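Long-range contacts in agmatinase (Deinococcus radiodurans, PDB 1WOH), which probably hydrolyses agmatine to putrescine and urea, as a manganese-dependent member of the arginase (ureohydrolase) family: residues E102-V107 with Y125-A130; D133-H138 with G221-F226; A144-T149 with P188-A193. All blocks are in the same frame, centred on the assembly; numbering follows the deposited sequence.

Contact 1. Residues E102-V107 with Y125-A130; sequences EAARQV and YPLLRA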
# COMPACT_ATOMS: atom_id res chain seq x y z
N GLU A 102 28.90 -18.04 -15.36
CA GLU A 102 28.81 -19.40 -15.88
C GLU A 102 27.44 -19.66 -16.51
O GLU A 102 27.35 -20.20 -17.61
CB GLU A 102 29.08 -20.42 -14.77
CG GLU A 102 28.93 -21.88 -15.20
CD GLU A 102 29.82 -22.25 -16.39
OE1 GLU A 102 29.69 -23.39 -16.89
OE2 GLU A 102 30.65 -21.42 -16.81
N ALA A 103 26.38 -19.27 -15.81
CA ALA A 103 25.04 -19.47 -16.33
C ALA A 103 24.83 -18.66 -17.60
O ALA A 103 24.23 -19.14 -18.56
CB ALA A 103 24.00 -19.07 -15.28
N ALA A 104 25.34 -17.43 -17.62
CA ALA A 104 25.20 -16.56 -18.79
C ALA A 104 25.93 -17.17 -19.98
O ALA A 104 25.41 -17.16 -21.10
CB ALA A 104 25.74 -15.17 -18.48
N ARG A 105 27.12 -17.70 -19.76
CA ARG A 105 27.88 -18.33 -20.84
C ARG A 105 27.11 -19.50 -21.42
O ARG A 105 27.04 -19.67 -22.65
CB ARG A 105 29.24 -18.85 -20.35
CG ARG A 105 30.32 -17.80 -20.20
CD ARG A 105 31.68 -18.41 -20.50
NE ARG A 105 32.78 -17.49 -20.23
CZ ARG A 105 33.22 -17.19 -19.01
NH1 ARG A 105 32.64 -17.74 -17.95
NH2 ARG A 105 34.23 -16.35 -18.86
N GLN A 106 26.53 -20.32 -20.55
CA GLN A 106 25.76 -21.49 -20.99
C GLN A 106 24.53 -21.08 -21.78
O GLN A 106 24.19 -21.71 -22.78
CB GLN A 106 25.35 -22.34 -19.78
CG GLN A 106 26.52 -22.84 -18.95
CD GLN A 106 26.09 -23.69 -17.78
OE1 GLN A 106 25.14 -23.35 -17.07
NE2 GLN A 106 26.78 -24.81 -17.57
N VAL A 107 23.85 -20.04 -21.32
CA VAL A 107 22.65 -19.56 -22.00
C VAL A 107 23.01 -18.92 -23.34
O VAL A 107 22.34 -19.15 -24.35
CB VAL A 107 21.88 -18.55 -21.12
CG1 VAL A 107 20.82 -17.82 -21.95
CG2 VAL A 107 21.23 -19.30 -19.97
N TYR A 125 28.14 -6.66 -14.54
CA TYR A 125 29.54 -7.04 -14.59
C TYR A 125 29.72 -8.53 -14.88
O TYR A 125 30.31 -8.90 -15.89
CB TYR A 125 30.25 -6.63 -13.29
CG TYR A 125 31.59 -7.31 -13.07
CD1 TYR A 125 32.52 -7.43 -14.11
CD2 TYR A 125 31.93 -7.84 -11.82
CE1 TYR A 125 33.75 -8.07 -13.91
CE2 TYR A 125 33.16 -8.48 -11.61
CZ TYR A 125 34.06 -8.59 -12.66
OH TYR A 125 35.26 -9.24 -12.47
N PRO A 126 29.20 -9.42 -14.00
CA PRO A 126 29.37 -10.85 -14.28
C PRO A 126 28.69 -11.31 -15.56
O PRO A 126 29.14 -12.27 -16.20
CB PRO A 126 28.83 -11.52 -13.02
CG PRO A 126 27.86 -10.52 -12.47
CD PRO A 126 28.57 -9.21 -12.69
N LEU A 127 27.61 -10.64 -15.94
CA LEU A 127 26.89 -10.97 -17.17
C LEU A 127 27.84 -10.70 -18.35
O LEU A 127 28.02 -11.54 -19.23
CB LEU A 127 25.65 -10.08 -17.31
CG LEU A 127 24.23 -10.64 -17.16
CD1 LEU A 127 24.21 -11.95 -16.41
CD2 LEU A 127 23.37 -9.58 -16.47
N LEU A 128 28.43 -9.51 -18.35
CA LEU A 128 29.34 -9.13 -19.43
C LEU A 128 30.56 -10.04 -19.55
O LEU A 128 31.07 -10.23 -20.66
CB LEU A 128 29.77 -7.67 -19.28
CG LEU A 128 28.70 -6.67 -19.75
CD1 LEU A 128 29.06 -5.25 -19.32
CD2 LEU A 128 28.60 -6.76 -21.28
N ARG A 129 31.02 -10.61 -18.44
CA ARG A 129 32.19 -11.48 -18.52
C ARG A 129 31.93 -12.66 -19.45
O ARG A 129 32.87 -13.28 -19.95
CB ARG A 129 32.57 -12.01 -17.13
CG ARG A 129 33.09 -10.96 -16.17
CD ARG A 129 33.83 -11.58 -14.98
NE ARG A 129 33.00 -12.48 -14.20
CZ ARG A 129 33.35 -12.99 -13.02
NH1 ARG A 129 34.52 -12.68 -12.48
NH2 ARG A 129 32.53 -13.81 -12.37
N ALA A 130 30.66 -12.96 -19.70
CA ALA A 130 30.31 -14.07 -20.58
C ALA A 130 30.45 -13.72 -22.06
O ALA A 130 30.23 -14.57 -22.92
CB ALA A 130 28.90 -14.54 -20.29
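The guanidinium group of Arg105 has Ala130 CA over one of its faces, 4.2 Å above the plane and displaced toward the rim. Arg129 O approaches the same group obliquely, 3.5 Å from Arg105 NH2, without making a hydrogen bond. The planar end gets there because CG of Arg105 lies beside its own backbone N (chi1 -79°) and the chain bends at chi2, which carries the side chain across Ala130. Its aliphatic part packs on the same residue, Arg105 CG lying 3.6 Å from Ala130 CB. Deeper in, the methyl of Ala104 touches two groups: Ala130 CB at 3.7 Å and, more loosely, CD1 of Leu127 at 4.1 Å. The Leu127 side chain leaves its backbone away from helix 93-108, but its end swings back toward it. Phe116 of strand 114-118 packs against both Ala104 and Leu127, so this apolar layer rests on the central sheet of the alpha/beta fold. The small alanines let residues 127-130 lie close to helix 93-108, with Arg105 and Ala130 CA atoms 4.9 Å apart. Arg129 NH2 forms a salt bridge with Asp98 OD1, and its NE a hydrogen bond with Thr101 OG1. With no hydrogen bond directly across the segments, the fit depends on shape and closeness, and direction probably comes from the polar links of segment 125-130 to Asp98, Thr101 and Arg108 on the same helix.

Contact 2. Residues D133-H138 with G221-F226; sequences DVPDLH and GQNVYF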
# COMPACT_ATOMS: atom_id res chain seq x y z
N ASP A 133 34.51 -13.29 -25.74
CA ASP A 133 34.87 -13.62 -27.11
C ASP A 133 34.24 -12.75 -28.19
O ASP A 133 34.38 -13.04 -29.37
CB ASP A 133 34.55 -15.10 -27.39
CG ASP A 133 33.07 -15.40 -27.34
OD1 ASP A 133 32.70 -16.59 -27.38
OD2 ASP A 133 32.26 -14.45 -27.27
N VAL A 134 33.55 -11.69 -27.78
CA VAL A 134 32.93 -10.79 -28.75
C VAL A 134 33.90 -9.66 -29.12
O VAL A 134 34.24 -8.82 -28.29
CB VAL A 134 31.63 -10.17 -28.18
CG1 VAL A 134 31.02 -9.21 -29.19
CG2 VAL A 134 30.64 -11.27 -27.85
N PRO A 135 34.35 -9.63 -30.38
CA PRO A 135 35.28 -8.60 -30.83
C PRO A 135 34.73 -7.18 -30.78
O PRO A 135 33.60 -6.92 -31.19
CB PRO A 135 35.62 -9.04 -32.26
CG PRO A 135 34.36 -9.71 -32.70
CD PRO A 135 33.97 -10.53 -31.49
N ASP A 136 35.55 -6.27 -30.26
CA ASP A 136 35.19 -4.86 -30.15
C ASP A 136 33.79 -4.68 -29.59
O ASP A 136 32.97 -3.95 -30.16
CB ASP A 136 35.30 -4.18 -31.51
CG ASP A 136 36.72 -4.16 -32.04
OD1 ASP A 136 37.60 -3.60 -31.36
OD2 ASP A 136 36.96 -4.72 -33.13
N LEU A 137 33.51 -5.34 -28.48
CA LEU A 137 32.21 -5.26 -27.85
C LEU A 137 31.88 -3.82 -27.44
O LEU A 137 32.69 -3.13 -26.81
CB LEU A 137 32.16 -6.17 -26.62
CG LEU A 137 30.90 -6.09 -25.76
CD1 LEU A 137 29.71 -6.57 -26.57
CD2 LEU A 137 31.07 -6.94 -24.49
N HIS A 138 30.68 -3.38 -27.82
CA HIS A 138 30.19 -2.05 -27.49
C HIS A 138 28.98 -2.21 -26.58
O HIS A 138 28.22 -3.17 -26.72
CB HIS A 138 29.72 -1.31 -28.75
CG HIS A 138 30.83 -0.77 -29.59
ND1 HIS A 138 30.93 0.56 -29.94
CD2 HIS A 138 31.89 -1.39 -30.18
CE1 HIS A 138 31.99 0.73 -30.70
NE2 HIS A 138 32.59 -0.43 -30.86
N GLY A 221 27.21 -0.74 -37.09
CA GLY A 221 27.93 -1.91 -37.56
C GLY A 221 28.77 -2.60 -36.50
O GLY A 221 29.71 -3.34 -36.82
N GLN A 222 28.43 -2.37 -35.24
CA GLN A 222 29.16 -2.93 -34.11
C GLN A 222 28.43 -4.09 -33.43
O GLN A 222 27.26 -4.35 -33.71
CB GLN A 222 29.40 -1.84 -33.06
CG GLN A 222 30.00 -0.57 -33.62
CD GLN A 222 31.49 -0.71 -33.88
OE1 GLN A 222 32.00 -1.80 -34.11
NE2 GLN A 222 32.19 0.42 -33.86
N ASN A 223 29.14 -4.80 -32.56
CA ASN A 223 28.53 -5.87 -31.78
C ASN A 223 28.09 -5.11 -30.54
O ASN A 223 28.93 -4.58 -29.81
CB ASN A 223 29.56 -6.93 -31.40
CG ASN A 223 29.97 -7.78 -32.58
OD1 ASN A 223 29.12 -8.25 -33.34
ND2 ASN A 223 31.27 -8.00 -32.73
N VAL A 224 26.79 -5.04 -30.32
CA VAL A 224 26.25 -4.29 -29.20
C VAL A 224 25.50 -5.08 -28.14
O VAL A 224 24.70 -5.97 -28.44
CB VAL A 224 25.32 -3.16 -29.73
CG1 VAL A 224 24.59 -2.47 -28.57
CG2 VAL A 224 26.14 -2.15 -30.52
N TYR A 225 25.78 -4.74 -26.89
CA TYR A 225 25.12 -5.32 -25.73
C TYR A 225 24.31 -4.16 -25.18
O TYR A 225 24.84 -3.06 -25.00
CB TYR A 225 26.15 -5.76 -24.69
CG TYR A 225 25.57 -6.28 -23.39
CD1 TYR A 225 25.45 -7.65 -23.15
CD2 TYR A 225 25.19 -5.39 -22.38
CE1 TYR A 225 24.97 -8.13 -21.93
CE2 TYR A 225 24.71 -5.86 -21.16
CZ TYR A 225 24.61 -7.22 -20.94
OH TYR A 225 24.16 -7.68 -19.73
N PHE A 226 23.01 -4.38 -24.96
CA PHE A 226 22.13 -3.34 -24.42
C PHE A 226 21.99 -3.52 -22.92
O PHE A 226 21.68 -4.61 -22.45
CB PHE A 226 20.71 -3.48 -25.01
CG PHE A 226 20.57 -3.01 -26.43
CD1 PHE A 226 19.86 -3.78 -27.35
CD2 PHE A 226 21.09 -1.79 -26.84
CE1 PHE A 226 19.66 -3.34 -28.65
CE2 PHE A 226 20.89 -1.34 -28.15
CZ PHE A 226 20.17 -2.11 -29.05
O HOH W 1 31.98 -4.35 -32.70
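His138 and Val224 pair in parallel register where strands 137-142 and 223-229 run side by side within the parallel sheet of the arginase fold. Backbone bonds make the core of the pairing: His138 N donates to Asn223 O at 2.9 Å, and His138 O accepts from Tyr225 N at the same distance. That carbonyl also receives a CA-H...O contact from Val224. Ahead of the strand, a side-chain bond takes over. Asn223 ND2 reaches Pro135 O at 3.0 Å, on a lone pair in the carbonyl plane and almost exactly in the plane of its own amide, which helps to set the rotation of that amide.

The main side-chain packing is CH-pi. Gln222 CG sits over the centre of the His138 imidazole, 3.8 Å from the centroid; the bend at chi2 (-77°) then brings the Gln222 amide over the same ring, the planes 30° apart. With an alanine at His138, Gln222 would probably lose the surface it lies on and its amide would be freer to turn. On the sheet face that bears Leu137, its CD1 meets Tyr225 CB; before the strand, Val134 CG1 lies 3.5 Å from Asn223 CB. Tyr225 OH turns elsewhere, to Asp271. A water bridges the segments, accepting from Asn223 N at 2.9 Å and lying 2.8 Å from Asp136 O and 2.9 Å from Gln222 OE1.

Contact 3. Residues A144-T149 with P188-A193; sequences AHLDFT and PEAVAA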
# COMPACT_ATOMS: atom_id res chain seq x y z
N ALA A 144 20.34 6.66 -15.59
CA ALA A 144 20.37 8.01 -15.04
C ALA A 144 21.77 8.20 -14.45
O ALA A 144 22.23 9.32 -14.27
CB ALA A 144 19.33 8.15 -13.93
N HIS A 145 22.44 7.09 -14.16
CA HIS A 145 23.77 7.15 -13.55
C HIS A 145 24.85 6.53 -14.44
O HIS A 145 24.58 5.62 -15.22
CB HIS A 145 23.73 6.46 -12.18
CG HIS A 145 22.60 6.92 -11.31
ND1 HIS A 145 21.50 6.13 -11.04
CD2 HIS A 145 22.37 8.09 -10.67
CE1 HIS A 145 20.65 6.80 -10.28
NE2 HIS A 145 21.16 7.99 -10.04
N LEU A 146 26.08 7.02 -14.31
CA LEU A 146 27.17 6.50 -15.13
C LEU A 146 27.60 5.08 -14.75
O LEU A 146 27.88 4.26 -15.62
CB LEU A 146 28.38 7.44 -15.07
CG LEU A 146 29.54 7.08 -16.00
CD1 LEU A 146 29.09 7.17 -17.46
CD2 LEU A 146 30.70 8.03 -15.75
N ASP A 147 27.64 4.79 -13.45
CA ASP A 147 28.02 3.47 -12.95
C ASP A 147 29.37 2.96 -13.48
O ASP A 147 29.51 1.80 -13.89
CB ASP A 147 26.91 2.46 -13.24
CG ASP A 147 25.62 2.78 -12.50
OD1 ASP A 147 25.69 3.46 -11.45
OD2 ASP A 147 24.53 2.35 -12.94
N PHE A 148 30.36 3.85 -13.45
CA PHE A 148 31.72 3.55 -13.88
C PHE A 148 32.68 3.88 -12.73
O PHE A 148 33.84 4.21 -12.95
CB PHE A 148 32.08 4.40 -15.11
CG PHE A 148 33.26 3.88 -15.88
CD1 PHE A 148 33.20 2.65 -16.52
CD2 PHE A 148 34.44 4.63 -15.98
CE1 PHE A 148 34.28 2.16 -17.25
CE2 PHE A 148 35.53 4.15 -16.70
CZ PHE A 148 35.45 2.91 -17.33
N THR A 149 32.17 3.80 -11.51
CA THR A 149 32.98 4.11 -10.33
C THR A 149 33.92 2.97 -9.95
O THR A 149 33.59 1.80 -10.09
CB THR A 149 32.04 4.45 -9.14
OG1 THR A 149 31.43 5.72 -9.39
CG2 THR A 149 32.81 4.50 -7.82
N PRO A 188 33.38 12.47 -10.16
CA PRO A 188 34.28 13.13 -11.12
C PRO A 188 35.36 12.23 -11.71
O PRO A 188 35.73 12.39 -12.88
CB PRO A 188 34.86 14.29 -10.32
CG PRO A 188 34.87 13.76 -8.92
CD PRO A 188 33.52 13.08 -8.82
N GLU A 189 35.87 11.31 -10.90
CA GLU A 189 36.90 10.38 -11.35
C GLU A 189 36.30 9.42 -12.37
O GLU A 189 36.94 9.08 -13.37
CB GLU A 189 37.46 9.60 -10.15
CG GLU A 189 38.72 8.75 -10.43
CD GLU A 189 38.47 7.53 -11.29
OE1 GLU A 189 37.39 6.91 -11.18
OE2 GLU A 189 39.37 7.17 -12.08
N ALA A 190 35.08 8.97 -12.10
CA ALA A 190 34.41 8.03 -13.00
C ALA A 190 34.09 8.70 -14.34
O ALA A 190 34.32 8.11 -15.39
CB ALA A 190 33.12 7.52 -12.35
N VAL A 191 33.57 9.92 -14.30
CA VAL A 191 33.24 10.63 -15.53
C VAL A 191 34.50 10.91 -16.36
O VAL A 191 34.52 10.68 -17.57
CB VAL A 191 32.54 11.98 -15.23
CG1 VAL A 191 32.32 12.76 -16.52
CG2 VAL A 191 31.19 11.71 -14.55
N ALA A 192 35.55 11.38 -15.69
CA ALA A 192 36.81 11.67 -16.37
C ALA A 192 37.46 10.40 -16.93
O ALA A 192 38.03 10.42 -18.03
CB ALA A 192 37.76 12.38 -15.42
N ALA A 193 37.39 9.30 -16.18
CA ALA A 193 37.97 8.06 -16.65
C ALA A 193 37.21 7.56 -17.87
O ALA A 193 37.80 7.09 -18.84
CB ALA A 193 37.94 7.00 -15.54
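The carbonyl oxygen of Phe148, 3.4 Å from Ala190 CB across the contact, accepts a hydrogen bond from NH1 of Arg164. This arginine, which lies outside both segments, also pairs with Glu189 OE1 in a salt bridge and so serves both the loop and the helix. A second polar tie runs through Asp187, whose OD2 bonds Thr149 OG1 while its OD1 makes weak bonds to the N atoms of Glu189 and Ala190 in the first turn of helix 188-196. Thr149 OG1 itself lies 3.9 Å from Ala190 CB.

Segment 144-149 belongs to the metal-binding loop of the arginase fold, which follows strand 137-142 and carries His145 and Asp147, residues that bind manganese in this enzyme although no ion is bound to this chain in the model. Between them Leu146 turns the other way, into the helix. With its CG opposite the backbone N (chi1 -174°), the side chain extends until CD2 touches Val191 CA at 3.6 Å and Val191 CG2 at 3.9 Å. Asp147 has a left-handed backbone conformation (phi 54°) and points away, and the next residue, Phe148, heads for the helix again. Its ring comes in edge first: CE2 lies 3.9 Å from Ala193 CB, which is in the ring plane, and CD2 is 3.5 Å from Ala190 O. His199 meets the same ring edge-to-face. Helix 188-196 also meets a second subunit, Val191 packing on its Leu69 and Pro188 on its Thr67.

Contacts 1 and 2 lie 15 Å apart between centres and touch directly: Leu128 CD2 of contact 1 packs on Tyr225 CG of contact 2 at 3.7 Å, and Leu127 CB lies equally far from Tyr225 OH. Helix 124-128 is thereby seated on the strands that contact 2 pairs. Contact 3 stands apart, its nearest atoms about 8 Å from contact 1 and about 11 Å from contact 2, although along the chain it is nested within the loop that contact 2 closes. It holds two residues of the manganese site, whereas the other two lie near it: the side chain of His121 is about 8 Å from that of Leu127 and about 7 Å from that of Tyr225.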